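PDB 5UUJ: AlkZ from Streptomyces sahachiroi, which belongs to the AlkZ-like family of DNA glycosylases, proteins of the helix-turn-helix clan. Local coordinates for residues K238-L241 with R242-G246; I224-F227 with D228-L231. One frame throughout, in Å; residues are numbered along the deposited sequence.

Contact 1 of 2, residues K238-L241 with R242-G246; sequences KPKL and RKWFG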
ATOM      1  N   LYS A 238     -15.526  15.472  -2.142  1.00 24.02           N
ATOM      2  CA  LYS A 238     -16.540  14.612  -1.549  1.00 23.40           C
ATOM      3  C   LYS A 238     -17.745  14.412  -2.475  1.00 23.62           C
ATOM      4  O   LYS A 238     -18.275  13.307  -2.554  1.00 22.98           O
ATOM      5  CB  LYS A 238     -16.981  15.176  -0.197  1.00 23.96           C
ATOM      6  CG  LYS A 238     -15.935  14.989   0.898  1.00 23.72           C
ATOM      7  CD  LYS A 238     -16.433  15.480   2.249  1.00 24.51           C
ATOM      8  CE  LYS A 238     -15.451  15.139   3.360  1.00 24.39           C
ATOM      9  NZ  LYS A 238     -14.158  15.855   3.204  1.00 25.00           N
ATOM     10  N   PRO A 239     -18.185  15.473  -3.176  1.00 24.70           N
ATOM     11  CA  PRO A 239     -19.222  15.256  -4.195  1.00 25.13           C
ATOM     12  C   PRO A 239     -18.793  14.257  -5.274  1.00 24.57           C
ATOM     13  O   PRO A 239     -19.605  13.450  -5.728  1.00 24.55           O
ATOM     14  CB  PRO A 239     -19.421  16.651  -4.796  1.00 26.48           C
ATOM     15  CG  PRO A 239     -19.041  17.585  -3.712  1.00 26.88           C
ATOM     16  CD  PRO A 239     -17.944  16.909  -2.938  1.00 25.81           C
ATOM     17  N   LYS A 240     -17.526  14.317  -5.672  1.00 24.34           N
ATOM     18  CA  LYS A 240     -16.997  13.413  -6.688  1.00 24.98           C
ATOM     19  C   LYS A 240     -17.035  11.965  -6.196  1.00 23.66           C
ATOM     20  O   LYS A 240     -17.433  11.060  -6.930  1.00 22.95           O
ATOM     21  CB  LYS A 240     -15.567  13.822  -7.068  1.00 24.93           C
ATOM     22  CG  LYS A 240     -14.875  12.901  -8.063  1.00 34.29           C
ATOM     23  CD  LYS A 240     -15.481  13.011  -9.454  1.00 41.91           C
ATOM     24  CE  LYS A 240     -14.848  14.139 -10.258  1.00 43.12           C
ATOM     25  NZ  LYS A 240     -15.453  14.246 -11.618  1.00 43.55           N
ATOM     26  N   LEU A 241     -16.623  11.755  -4.949  1.00 22.18           N
ATOM     27  CA  LEU A 241     -16.667  10.432  -4.328  1.00 21.19           C
ATOM     28  C   LEU A 241     -18.082   9.864  -4.292  1.00 21.29           C
ATOM     29  O   LEU A 241     -18.289   8.670  -4.518  1.00 20.89           O
ATOM     30  CB  LEU A 241     -16.119  10.496  -2.906  1.00 20.67           C
ATOM     31  CG  LEU A 241     -14.618  10.735  -2.784  1.00 20.61           C
ATOM     32  CD1 LEU A 241     -14.272  11.173  -1.373  1.00 20.62           C
ATOM     33  CD2 LEU A 241     -13.857   9.479  -3.163  1.00 19.97           C
ATOM     34  N   ARG A 242     -19.048  10.724  -3.994  1.00 23.95           N
ATOM     35  CA  ARG A 242     -20.442  10.314  -3.923  1.00 29.70           C
ATOM     36  C   ARG A 242     -20.915   9.788  -5.274  1.00 28.87           C
ATOM     37  O   ARG A 242     -21.607   8.773  -5.344  1.00 24.77           O
ATOM     38  CB  ARG A 242     -21.318  11.485  -3.469  1.00 24.44           C
ATOM     39  CG  ARG A 242     -22.807  11.176  -3.446  1.00 25.85           C
ATOM     40  CD  ARG A 242     -23.621  12.406  -3.080  1.00 31.72           C
ATOM     41  NE  ARG A 242     -23.591  12.676  -1.645  1.00 34.71           N
ATOM     42  CZ  ARG A 242     -24.263  13.659  -1.055  1.00 28.55           C
ATOM     43  NH1 ARG A 242     -25.019  14.479  -1.772  1.00 31.33           N
ATOM     44  NH2 ARG A 242     -24.178  13.823   0.258  1.00 28.16           N
ATOM     45  N   LYS A 243     -20.536  10.479  -6.344  1.00 23.66           N
ATOM     46  CA  LYS A 243     -20.913  10.069  -7.690  1.00 25.49           C
ATOM     47  C   LYS A 243     -20.245   8.748  -8.072  1.00 24.52           C
ATOM     48  O   LYS A 243     -20.884   7.870  -8.650  1.00 24.37           O
ATOM     49  CB  LYS A 243     -20.542  11.151  -8.706  1.00 25.44           C
ATOM     50  CG  LYS A 243     -21.211  10.969 -10.062  1.00 34.11           C
ATOM     51  CD  LYS A 243     -20.202  10.930 -11.203  1.00 39.94           C
ATOM     52  CE  LYS A 243     -19.489  12.263 -11.387  1.00 42.46           C
ATOM     53  NZ  LYS A 243     -18.481  12.199 -12.482  1.00 44.50           N
ATOM     54  N   TRP A 244     -18.962   8.614  -7.748  1.00 22.94           N
ATOM     55  CA  TRP A 244     -18.215   7.400  -8.063  1.00 22.45           C
ATOM     56  C   TRP A 244     -18.884   6.165  -7.476  1.00 21.96           C
ATOM     57  O   TRP A 244     -19.106   5.178  -8.177  1.00 22.37           O
ATOM     58  CB  TRP A 244     -16.783   7.498  -7.541  1.00 21.64           C
ATOM     59  CG  TRP A 244     -15.903   8.406  -8.335  1.00 22.33           C
ATOM     60  CD1 TRP A 244     -16.173   8.959  -9.555  1.00 23.53           C
ATOM     61  CD2 TRP A 244     -14.603   8.872  -7.963  1.00 22.08           C
ATOM     62  NE1 TRP A 244     -15.117   9.736  -9.964  1.00 24.68           N
ATOM     63  CE2 TRP A 244     -14.141   9.701  -9.003  1.00 23.16           C
ATOM     64  CE3 TRP A 244     -13.783   8.667  -6.848  1.00 21.25           C
ATOM     65  CZ2 TRP A 244     -12.897  10.326  -8.963  1.00 23.45           C
ATOM     66  CZ3 TRP A 244     -12.547   9.290  -6.810  1.00 21.58           C
ATOM     67  CH2 TRP A 244     -12.117  10.110  -7.860  1.00 22.68           C
ATOM     68  N   PHE A 245     -19.199   6.223  -6.187  1.00 21.26           N
ATOM     69  CA  PHE A 245     -19.849   5.111  -5.512  1.00 20.90           C
ATOM     70  C   PHE A 245     -21.291   4.947  -5.979  1.00 22.02           C
ATOM     71  O   PHE A 245     -21.773   3.826  -6.141  1.00 22.25           O
ATOM     72  CB  PHE A 245     -19.802   5.307  -3.996  1.00 20.13           C
ATOM     73  CG  PHE A 245     -18.495   4.900  -3.379  1.00 19.11           C
ATOM     74  CD1 PHE A 245     -17.355   5.659  -3.577  1.00 19.00           C
ATOM     75  CD2 PHE A 245     -18.406   3.756  -2.604  1.00 18.45           C
ATOM     76  CE1 PHE A 245     -16.152   5.284  -3.015  1.00 18.32           C
ATOM     77  CE2 PHE A 245     -17.202   3.377  -2.036  1.00 17.69           C
ATOM     78  CZ  PHE A 245     -16.074   4.141  -2.246  1.00 17.66           C
ATOM     79  N   GLY A 246     -21.968   6.066  -6.210  1.00 22.89           N
ATOM     80  CA  GLY A 246     -23.362   6.043  -6.607  1.00 24.22           C
ATOM     81  C   GLY A 246     -23.576   5.443  -7.982  1.00 25.27           C
ATOM     82  O   GLY A 246     -24.529   4.698  -8.197  1.00 26.19           O
TER
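Lys240 lays its aliphatic chain across the indole of Trp244, one helical turn further on. Its CG sits 3.7 Å from the centroid of the six-membered ring, 29° off the normal, which meets the definition of a CH-pi contact over the face, displaced toward the rim. The next methylene continues over the pyrrole side, with Lys240 CD 3.3 Å from Trp244 NE1. The shape of the lysine accounts for this path: CG stands anti to the backbone N (chi1 177°), and bends at chi2 and chi3 fold the chain over the ring. On the benzene part of the indole, Leu241 brings its CD2 methyl obliquely to 3.8 Å from Trp244 CE3, so this part is touched by two consecutive residues of the preceding turn.

Beyond the ring, Lys240 and Lys243 run side by side in the same direction, their NZ atoms 3.8 Å apart. Asp205 is the likely reason the two amines tolerate each other: its OD1 forms a salt bridge with Lys240 NZ, accepts a hydrogen bond from Trp244 NE1 and makes a long, weak ion pair with Lys243 NZ. The carboxylate would be expected to offset the like charges, and its bond to NE1 should limit the indole's rotation.

Underneath runs the regular i to i+4 backbone pattern. Trp244 N donates to Lys240 O (3.0 Å), and Phe245 N to Leu241 O at 3.1 Å with an N-H...O angle of 172°. The same Leu241 O lies near the plane of the Phe245 ring, 3.3 Å from its CD1. Leu241, Trp244 and Phe245 are buried, with Trp244 and Phe245 packing on helix 204-219, while Lys238, Pro239 and Arg242 are exposed. The pattern is that of an amphipathic alpha-helix, with an i/i+4 Lys-Trp contact at its polar-apolar boundary.

Contact 2 of 2, residues I224-F227 with D228-L231; sequences IETF and DRWL
Phe227 and Trp230 both place CG anti to the backbone N, with chi1 at 168° and 163°; with this setting, and three residues apart on the helix, the two rings meet near their outer atoms. Phe227 CE1 lies 3.8 Å from Trp230 CZ3. The ring centroids, the six-membered ring being taken for Trp230, are 5.8 Å apart and the planes meet at 45°, an oblique aromatic contact. Leu231 runs alongside Phe227 in the same direction and sets its CD2 methyl 4.1 Å from Phe227 CE2, so the phenyl ring is touched at CE1 by the indole and at CE2 by the leucine methyl.

On the polar flank, Arg229 extends through chi2, then bends at chi3 and brings its guanidinium back past Thr226, whose CA lies over one of its faces. A water lying in the guanidinium plane accepts from Arg229 NH1 at 3.3 Å and donates to Glu225 OE2 at 3.1 Å. The two charged groups are thus joined through water, with OE2 and NH1 4.7 Å apart. The other terminal nitrogen, NH2, donates to Pro294 O, which should further limit the group's movement, and Thr226 OG1 is hydrogen-bonded to Thr223 OG1.

Four i to i+4 backbone bonds hold the turn, among them Leu231 N to Phe227 O at 2.9 Å. That carbonyl oxygen also lies in the plane of the Trp230 indole at its edge, 3.6 Å from CE3. Asp228 OD1 is hydrogen-bonded to Ser232 in the same helix and to Thr236 beyond it, the latter linking the helix to the loop that follows. Tyr215 of helix 204-219 meets the Phe227 ring edge-to-face and also touches Trp230. The outcome is a short amphipathic helix whose i/i+3 and i/i+4 aromatic and aliphatic contacts contribute to its buried face, which packs on helices 204-219 and 91-100.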
ATOM      1  N   ILE A 224     -17.144   5.411   2.352  1.00 15.52           N
ATOM      2  CA  ILE A 224     -16.496   6.321   1.421  1.00 15.53           C
ATOM      3  C   ILE A 224     -15.331   7.031   2.101  1.00 21.45           C
ATOM      4  O   ILE A 224     -14.268   7.199   1.504  1.00 19.27           O
ATOM      5  CB  ILE A 224     -17.497   7.356   0.873  1.00 16.39           C
ATOM      6  CG1 ILE A 224     -18.489   6.655  -0.057  1.00 16.99           C
ATOM      7  CG2 ILE A 224     -16.774   8.492   0.132  1.00 16.46           C
ATOM      8  CD1 ILE A 224     -19.620   7.530  -0.537  1.00 19.41           C
ATOM      9  N   GLU A 225     -15.537   7.443   3.349  1.00 23.74           N
ATOM     10  CA  GLU A 225     -14.508   8.149   4.106  1.00 24.98           C
ATOM     11  C   GLU A 225     -13.266   7.286   4.288  1.00 22.80           C
ATOM     12  O   GLU A 225     -12.138   7.752   4.118  1.00 20.23           O
ATOM     13  CB  GLU A 225     -15.049   8.575   5.475  1.00 26.19           C
ATOM     14  CG  GLU A 225     -14.021   9.270   6.358  1.00 32.74           C
ATOM     15  CD  GLU A 225     -14.616   9.814   7.644  1.00 39.50           C
ATOM     16  OE1 GLU A 225     -15.820   9.585   7.894  1.00 43.28           O
ATOM     17  OE2 GLU A 225     -13.877  10.473   8.408  1.00 45.04           O
ATOM     18  N   THR A 226     -13.488   6.027   4.639  1.00 14.90           N
ATOM     19  CA  THR A 226     -12.405   5.079   4.860  1.00 19.51           C
ATOM     20  C   THR A 226     -11.624   4.846   3.571  1.00 17.91           C
ATOM     21  O   THR A 226     -10.396   4.749   3.589  1.00 12.90           O
ATOM     22  CB  THR A 226     -12.949   3.745   5.395  1.00 18.29           C
ATOM     23  OG1 THR A 226     -13.523   3.958   6.691  1.00 17.50           O
ATOM     24  CG2 THR A 226     -11.850   2.698   5.497  1.00 21.47           C
ATOM     25  N   PHE A 227     -12.340   4.768   2.453  1.00 13.18           N
ATOM     26  CA  PHE A 227     -11.706   4.568   1.158  1.00 12.95           C
ATOM     27  C   PHE A 227     -10.766   5.718   0.807  1.00 12.75           C
ATOM     28  O   PHE A 227      -9.618   5.494   0.416  1.00 13.99           O
ATOM     29  CB  PHE A 227     -12.760   4.414   0.063  1.00 13.16           C
ATOM     30  CG  PHE A 227     -12.198   4.501  -1.327  1.00 13.05           C
ATOM     31  CD1 PHE A 227     -11.536   3.423  -1.888  1.00 12.71           C
ATOM     32  CD2 PHE A 227     -12.323   5.664  -2.066  1.00 14.83           C
ATOM     33  CE1 PHE A 227     -11.014   3.501  -3.163  1.00 12.72           C
ATOM     34  CE2 PHE A 227     -11.804   5.747  -3.346  1.00 13.48           C
ATOM     35  CZ  PHE A 227     -11.149   4.662  -3.893  1.00 13.10           C
ATOM     36  N   ASP A 228     -11.250   6.948   0.953  1.00 13.25           N
ATOM     37  CA  ASP A 228     -10.481   8.116   0.541  1.00 13.43           C
ATOM     38  C   ASP A 228      -9.375   8.419   1.552  1.00 13.41           C
ATOM     39  O   ASP A 228      -8.390   9.075   1.219  1.00 13.49           O
ATOM     40  CB  ASP A 228     -11.400   9.329   0.363  1.00 14.24           C
ATOM     41  CG  ASP A 228     -10.747  10.452  -0.436  1.00 14.61           C
ATOM     42  OD1 ASP A 228      -9.948  10.158  -1.350  1.00 14.24           O
ATOM     43  OD2 ASP A 228     -11.043  11.631  -0.159  1.00 15.40           O
ATOM     44  N   ARG A 229      -9.532   7.935   2.781  1.00 13.75           N
ATOM     45  CA  ARG A 229      -8.461   8.037   3.767  1.00 21.69           C
ATOM     46  C   ARG A 229      -7.279   7.172   3.339  1.00 22.22           C
ATOM     47  O   ARG A 229      -6.127   7.607   3.376  1.00 17.54           O
ATOM     48  CB  ARG A 229      -8.934   7.617   5.159  1.00 16.62           C
ATOM     49  CG  ARG A 229      -7.824   7.702   6.206  1.00 23.91           C
ATOM     50  CD  ARG A 229      -8.349   7.609   7.619  1.00 26.96           C
ATOM     51  NE  ARG A 229      -8.797   6.257   7.944  1.00 28.77           N
ATOM     52  CZ  ARG A 229      -9.966   5.953   8.506  1.00 33.72           C
ATOM     53  NH1 ARG A 229     -10.842   6.902   8.820  1.00 36.79           N
ATOM     54  NH2 ARG A 229     -10.264   4.684   8.755  1.00 30.04           N
ATOM     55  N   TRP A 230      -7.576   5.940   2.939  1.00 16.32           N
ATOM     56  CA  TRP A 230      -6.565   5.041   2.395  1.00 18.56           C
ATOM     57  C   TRP A 230      -5.952   5.616   1.119  1.00 17.77           C
ATOM     58  O   TRP A 230      -4.734   5.611   0.950  1.00 14.67           O
ATOM     59  CB  TRP A 230      -7.175   3.666   2.113  1.00 12.01           C
ATOM     60  CG  TRP A 230      -6.348   2.817   1.206  1.00 15.11           C
ATOM     61  CD1 TRP A 230      -5.261   2.066   1.548  1.00 15.18           C
ATOM     62  CD2 TRP A 230      -6.545   2.622  -0.201  1.00 11.48           C
ATOM     63  NE1 TRP A 230      -4.766   1.419   0.441  1.00 16.08           N
ATOM     64  CE2 TRP A 230      -5.535   1.742  -0.644  1.00 16.61           C
ATOM     65  CE3 TRP A 230      -7.474   3.105  -1.128  1.00 11.54           C
ATOM     66  CZ2 TRP A 230      -5.428   1.338  -1.972  1.00 13.57           C
ATOM     67  CZ3 TRP A 230      -7.367   2.700  -2.447  1.00 14.93           C
ATOM     68  CH2 TRP A 230      -6.351   1.825  -2.857  1.00 16.11           C
ATOM     69  N   LEU A 231      -6.803   6.128   0.238  1.00 14.42           N
ATOM     70  CA  LEU A 231      -6.359   6.623  -1.059  1.00 14.23           C
ATOM     71  C   LEU A 231      -5.463   7.851  -0.946  1.00 14.51           C
ATOM     72  O   LEU A 231      -4.381   7.887  -1.530  1.00 14.36           O
ATOM     73  CB  LEU A 231      -7.566   6.960  -1.941  1.00 16.16           C
ATOM     74  CG  LEU A 231      -7.249   7.422  -3.368  1.00 12.99           C
ATOM     75  CD1 LEU A 231      -6.706   6.272  -4.210  1.00 12.17           C
ATOM     76  CD2 LEU A 231      -8.480   8.031  -4.020  1.00 15.00           C
TER
HETATM   77  O   HOH W   1     -10.836  10.037   7.837  1.00 30.17           O

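In the fold
Contacts 1 and 2 belong to consecutive helices, 238-248 and 224-232, with centres about 12 Å apart, and they pack directly on each other. Leu241 CB meets Ile224 CG2 at 3.7 Å, Phe245 CG meets Ile224 CG1 at 3.8 Å, and Phe245 CE1 approaches Phe227 CD2 at 4.0 Å. Leu241 also packs against Asp228, its CD1 3.5 Å from Asp228 OD2. Helix 204-219 touches both, through Ile212 against Trp244, Phe245 and Phe227, while Leu97 of helix 91-100 touches Trp244 and Leu231. The two local contacts therefore contribute to one shared helical core. Contact 2 lies about 13 Å from the chain centre and contact 1 about 22 Å, measured between centres.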